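Local coordinates for protein EreC (Klebsiella pneumoniae, PDB 6XCQ) that probably hydrolyses the macrolactone ring of erythromycin and related macrolides, inactivating the antibiotic and so giving resistance, at residues R84-V87 with D91-A94; R164-Q169 with E253-T258. The protein carries 1 engineered substitution. All blocks are in the same frame, centred on the assembly; numbering follows the deposited sequence.

Contact 1. Residues R84-V87 with D91-A94; sequences RYLV and DFNA
Leu86 and Phe92 meet where helix 73-90 ends and the chain turns into strand 94-97. This is the helix-to-strand joint of a beta-alpha-beta crossover between the parallel strands 62-65 and 94-97, with strand 301-304 lying between them in the sheet. The polar part of the contact is backbone. Asp91, with positive phi, is the first residue to leave helical geometry, and Phe92 N then donates to Leu86 O over 3.1 Å. At 175° this bond is nearly straight at the hydrogen, although the donor stands above the carbonyl plane. It joins residues six positions apart, one more than the 6→1 bond of a Schellman motif, whose definition is not met despite the positive phi. A second bond, Asp91 N to Val87 O, is weak, with only 129° at the hydrogen. The apolar part is built by Phe92, whose CG stands beside the backbone N (chi1 -85°), bringing the CD1 side of the ring back to the helix. Its CD1 lies 3.9 Å from Leu86 CB, and CE1 comes to 4.1 Å from Leu86 CD2. Val63 and Ile302 of the sheet touch both side chains, which places the pair between helix and sheet. Close polar-to-carbon approaches complete the joint. Val87 CG2 lies 3.5 Å from Phe92 O, while Leu86 O sits at the edge of the Phe92 ring, near its plane and 3.6 Å from CD1.

Contact 2. Residues R164-Q169 with E253-T258; sequences RDDLAQ and ESIEYT
Asp166 lays its CB against Ile255, 3.5 Å from CG1, while its carboxylate passes on to Ser254. There Ser254 OG donates to Asp166 OD2 over 2.8 Å, meeting the oxygen from above the carboxylate plane, 54° out of it. The serine hydroxyl is carried across to this acceptor with OG anti to the backbone N (chi1 180°). OD2 also receives a hydrogen bond from a water at 2.6 Å, and the same water donates to Thr258 OG1. Helices 164-177 and 244-267 pack here as a roughly antiparallel pair, their local axes 9.5 Å apart with 146° between the N-to-C directions, in the helical part of the esterase fold. Within the second helix, Thr258 OG1 returns a bond of 2.8 Å to Ser254 O, which the Thr258 backbone N reaches from the opposite face of its plane. On the apolar flank, the Leu167 and Ile255 side chains cross at about a right angle, and Ile255 CD1 reaches within 3.8 Å of Leu167 CG. Val222 of helix 212-231 touches Ile255, and Pro158 touches both Asp166 and Ser254.

Both contacts are mostly or wholly buried, their centres about 18 and 17 Å from the centre of the chain, yet they share no helix or strand. Their centres lie 30 Å apart and their nearest atoms about 18 Å apart. Contact 1 is local in sequence and belongs to the sheet-bearing part of the fold; one of its four touching residues, Asp91, is exposed. Contact 2 joins two helices separated by a long, mainly helical stretch of chain, and all its touching residues are buried. The chemistry follows: contact 1 has one nearly straight and one weak main-chain hydrogen bond with aliphatic-on-aromatic packing, contact 2 a side-chain hydrogen bond, a bridging water and aliphatic packing.

Contact 1. Residues R84-V87 with D91-A94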
loop_
_atom_site.group_PDB
_atom_site.type_symbol
_atom_site.label_atom_id
_atom_site.label_comp_id
_atom_site.label_asym_id
_atom_site.label_seq_id
_atom_site.Cartn_x
_atom_site.Cartn_y
_atom_site.Cartn_z
ATOM N N ARG A 84 9.610 -14.013 4.956
ATOM C CA ARG A 84 10.034 -15.344 5.399
ATOM C C ARG A 84 9.931 -15.487 6.914
ATOM O O ARG A 84 9.395 -16.477 7.422
ATOM C CB ARG A 84 11.467 -15.626 4.941
ATOM C CG ARG A 84 11.575 -16.202 3.542
ATOM C CD ARG A 84 12.901 -16.915 3.363
ATOM N NE ARG A 84 12.910 -18.161 4.121
ATOM C CZ ARG A 84 14.006 -18.829 4.456
ATOM N NH1 ARG A 84 15.204 -18.368 4.107
ATOM N NH2 ARG A 84 13.899 -19.956 5.151
ATOM N N TYR A 85 10.436 -14.498 7.655
ATOM C CA TYR A 85 10.385 -14.568 9.113
ATOM C C TYR A 85 8.948 -14.597 9.630
ATOM O O TYR A 85 8.608 -15.391 10.515
ATOM C CB TYR A 85 11.147 -13.384 9.704
ATOM C CG TYR A 85 10.883 -13.160 11.169
ATOM C CD1 TYR A 85 11.418 -14.010 12.128
ATOM C CD2 TYR A 85 10.116 -12.088 11.593
ATOM C CE1 TYR A 85 11.194 -13.794 13.475
ATOM C CE2 TYR A 85 9.881 -11.866 12.929
ATOM C CZ TYR A 85 10.424 -12.720 13.867
ATOM O OH TYR A 85 10.185 -12.483 15.201
ATOM N N LEU A 86 8.092 -13.720 9.107
ATOM C CA LEU A 86 6.724 -13.644 9.613
ATOM C C LEU A 86 5.927 -14.880 9.217
ATOM O O LEU A 86 5.124 -15.394 10.009
ATOM C CB LEU A 86 6.043 -12.378 9.098
ATOM C CG LEU A 86 6.605 -11.069 9.652
ATOM C CD1 LEU A 86 6.070 -9.855 8.873
ATOM C CD2 LEU A 86 6.290 -10.984 11.126
ATOM N N VAL A 87 6.147 -15.381 8.005
ATOM C CA VAL A 87 5.424 -16.562 7.551
ATOM C C VAL A 87 5.923 -17.801 8.280
ATOM O O VAL A 87 5.140 -18.545 8.883
ATOM C CB VAL A 87 5.545 -16.717 6.026
ATOM C CG1 VAL A 87 5.107 -18.125 5.604
ATOM C CG2 VAL A 87 4.704 -15.671 5.336
ATOM N N ASP A 91 3.617 -17.593 11.393
ATOM C CA ASP A 91 2.421 -18.126 10.719
ATOM C C ASP A 91 1.552 -17.048 10.075
ATOM O O ASP A 91 0.326 -17.194 9.996
ATOM C CB ASP A 91 1.576 -18.959 11.687
ATOM C CG ASP A 91 1.979 -20.413 11.699
ATOM O OD1 ASP A 91 1.795 -21.087 10.662
ATOM O OD2 ASP A 91 2.489 -20.872 12.743
ATOM N N PHE A 92 2.153 -15.957 9.604
ATOM C CA PHE A 92 1.386 -15.009 8.806
ATOM C C PHE A 92 0.972 -15.667 7.496
ATOM O O PHE A 92 1.702 -16.489 6.939
ATOM C CB PHE A 92 2.197 -13.730 8.578
ATOM C CG PHE A 92 2.054 -12.767 9.701
ATOM C CD1 PHE A 92 2.625 -13.047 10.932
ATOM C CD2 PHE A 92 1.265 -11.638 9.571
ATOM C CE1 PHE A 92 2.461 -12.179 12.006
ATOM C CE2 PHE A 92 1.095 -10.774 10.634
ATOM C CZ PHE A 92 1.699 -11.042 11.846
ATOM N N ASN A 93 -0.230 -15.330 7.024
ATOM C CA ASN A 93 -0.871 -16.082 5.947
ATOM C C ASN A 93 -1.498 -15.196 4.876
ATOM O O ASN A 93 -2.150 -15.717 3.965
ATOM C CB ASN A 93 -1.937 -17.015 6.526
ATOM C CG ASN A 93 -2.884 -16.296 7.446
ATOM O OD1 ASN A 93 -3.255 -15.148 7.198
ATOM N ND2 ASN A 93 -3.283 -16.962 8.527
ATOM N N ALA A 94 -1.321 -13.881 4.951
ATOM C CA ALA A 94 -1.829 -12.988 3.925
ATOM C C ALA A 94 -0.851 -11.828 3.742
ATOM O O ALA A 94 -0.114 -11.469 4.664
ATOM C CB ALA A 94 -3.234 -12.472 4.277
#

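Contact 2. Residues R164-Q169 with E253-T258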
loop_
_atom_site.group_PDB
_atom_site.type_symbol
_atom_site.label_atom_id
_atom_site.label_comp_id
_atom_site.label_asym_id
_atom_site.label_seq_id
_atom_site.Cartn_x
_atom_site.Cartn_y
_atom_site.Cartn_z
ATOM N N ARG A 164 -12.877 1.814 -13.901
ATOM C CA ARG A 164 -13.506 0.940 -14.887
ATOM C C ARG A 164 -13.721 -0.472 -14.347
ATOM O O ARG A 164 -14.831 -1.005 -14.431
ATOM C CB ARG A 164 -12.670 0.888 -16.164
ATOM C CG ARG A 164 -13.372 0.119 -17.284
ATOM C CD ARG A 164 -12.398 -0.392 -18.335
ATOM N NE ARG A 164 -11.472 -1.395 -17.806
ATOM C CZ ARG A 164 -10.159 -1.213 -17.705
ATOM N NH1 ARG A 164 -9.387 -2.176 -17.216
ATOM N NH2 ARG A 164 -9.618 -0.067 -18.093
ATOM N N ASP A 165 -12.661 -1.111 -13.831
ATOM C CA ASP A 165 -12.787 -2.480 -13.326
ATOM C C ASP A 165 -13.865 -2.559 -12.252
ATOM O O ASP A 165 -14.681 -3.485 -12.241
ATOM C CB ASP A 165 -11.463 -2.990 -12.733
ATOM C CG ASP A 165 -10.394 -3.330 -13.779
ATOM O OD1 ASP A 165 -10.682 -3.436 -14.991
ATOM O OD2 ASP A 165 -9.232 -3.491 -13.347
ATOM N N ASP A 166 -13.866 -1.603 -11.320
ATOM C CA ASP A 166 -14.825 -1.673 -10.224
ATOM C C ASP A 166 -16.250 -1.569 -10.750
ATOM O O ASP A 166 -17.126 -2.337 -10.344
ATOM C CB ASP A 166 -14.554 -0.573 -9.204
ATOM C CG ASP A 166 -13.325 -0.858 -8.342
ATOM O OD1 ASP A 166 -13.202 -1.988 -7.813
ATOM O OD2 ASP A 166 -12.494 0.060 -8.182
ATOM N N LEU A 167 -16.491 -0.616 -11.650
ATOM C CA LEU A 167 -17.830 -0.414 -12.189
ATOM C C LEU A 167 -18.279 -1.607 -13.011
ATOM O O LEU A 167 -19.465 -1.962 -13.008
ATOM C CB LEU A 167 -17.867 0.843 -13.048
ATOM C CG LEU A 167 -17.810 2.191 -12.340
ATOM C CD1 LEU A 167 -17.080 3.184 -13.230
ATOM C CD2 LEU A 167 -19.214 2.683 -11.993
ATOM N N ALA A 168 -17.352 -2.222 -13.742
ATOM C CA ALA A 168 -17.714 -3.354 -14.587
ATOM C C ALA A 168 -18.096 -4.562 -13.748
ATOM O O ALA A 168 -19.047 -5.276 -14.082
ATOM C CB ALA A 168 -16.560 -3.700 -15.531
ATOM N N GLN A 169 -17.352 -4.822 -12.670
ATOM C CA GLN A 169 -17.735 -5.903 -11.773
ATOM C C GLN A 169 -19.047 -5.579 -11.077
ATOM O O GLN A 169 -19.929 -6.440 -10.970
ATOM C CB GLN A 169 -16.634 -6.170 -10.742
ATOM C CG GLN A 169 -16.932 -7.376 -9.874
ATOM C CD GLN A 169 -16.089 -7.439 -8.612
ATOM O OE1 GLN A 169 -16.601 -7.689 -7.523
ATOM N NE2 GLN A 169 -14.791 -7.218 -8.756
ATOM N N GLU A 253 -17.848 1.159 -2.497
ATOM C CA GLU A 253 -16.920 1.883 -1.617
ATOM C C GLU A 253 -15.651 2.275 -2.368
ATOM O O GLU A 253 -15.175 3.411 -2.266
ATOM C CB GLU A 253 -16.553 1.043 -0.395
ATOM C CG GLU A 253 -17.647 0.918 0.671
ATOM C CD GLU A 253 -18.076 2.257 1.246
ATOM O OE1 GLU A 253 -19.276 2.599 1.128
ATOM O OE2 GLU A 253 -17.218 2.973 1.801
ATOM N N SER A 254 -15.080 1.327 -3.109
ATOM C CA SER A 254 -13.885 1.601 -3.893
ATOM C C SER A 254 -14.118 2.747 -4.876
ATOM O O SER A 254 -13.290 3.657 -4.982
ATOM C CB SER A 254 -13.448 0.336 -4.630
ATOM O OG SER A 254 -12.284 0.614 -5.404
ATOM N N ILE A 255 -15.245 2.724 -5.600
ATOM C CA ILE A 255 -15.528 3.790 -6.567
ATOM C C ILE A 255 -15.719 5.131 -5.868
ATOM O O ILE A 255 -15.194 6.164 -6.318
ATOM C CB ILE A 255 -16.755 3.437 -7.425
ATOM C CG1 ILE A 255 -16.468 2.224 -8.308
ATOM C CG2 ILE A 255 -17.159 4.622 -8.272
ATOM C CD1 ILE A 255 -17.765 1.357 -8.630
ATOM N N GLU A 256 -16.469 5.145 -4.762
ATOM C CA GLU A 256 -16.710 6.393 -4.042
ATOM C C GLU A 256 -15.399 7.054 -3.628
ATOM O O GLU A 256 -15.213 8.261 -3.808
ATOM C CB GLU A 256 -17.575 6.133 -2.815
ATOM C CG GLU A 256 -17.801 7.344 -1.920
ATOM C CD GLU A 256 -18.376 6.940 -0.558
ATOM O OE1 GLU A 256 -19.310 7.606 -0.055
ATOM O OE2 GLU A 256 -17.882 5.943 0.018
ATOM N N TYR A 257 -14.481 6.278 -3.055
ATOM C CA TYR A 257 -13.213 6.862 -2.623
ATOM C C TYR A 257 -12.301 7.154 -3.805
ATOM O O TYR A 257 -11.435 8.039 -3.714
ATOM C CB TYR A 257 -12.536 5.938 -1.611
ATOM C CG TYR A 257 -13.025 6.132 -0.180
ATOM C CD1 TYR A 257 -14.245 5.605 0.252
ATOM C CD2 TYR A 257 -12.266 6.851 0.734
ATOM C CE1 TYR A 257 -14.694 5.791 1.574
ATOM C CE2 TYR A 257 -12.687 7.036 2.037
ATOM C CZ TYR A 257 -13.898 6.513 2.456
ATOM O OH TYR A 257 -14.288 6.732 3.747
ATOM N N THR A 258 -12.475 6.446 -4.924
ATOM C CA THR A 258 -11.681 6.777 -6.108
ATOM C C THR A 258 -12.037 8.159 -6.644
ATOM O O THR A 258 -11.152 8.974 -6.931
ATOM C CB THR A 258 -11.865 5.717 -7.190
ATOM O OG1 THR A 258 -11.297 4.495 -6.729
ATOM C CG2 THR A 258 -11.139 6.127 -8.448
HETATM O O HOH W 1 -12.871 2.626 -8.509
#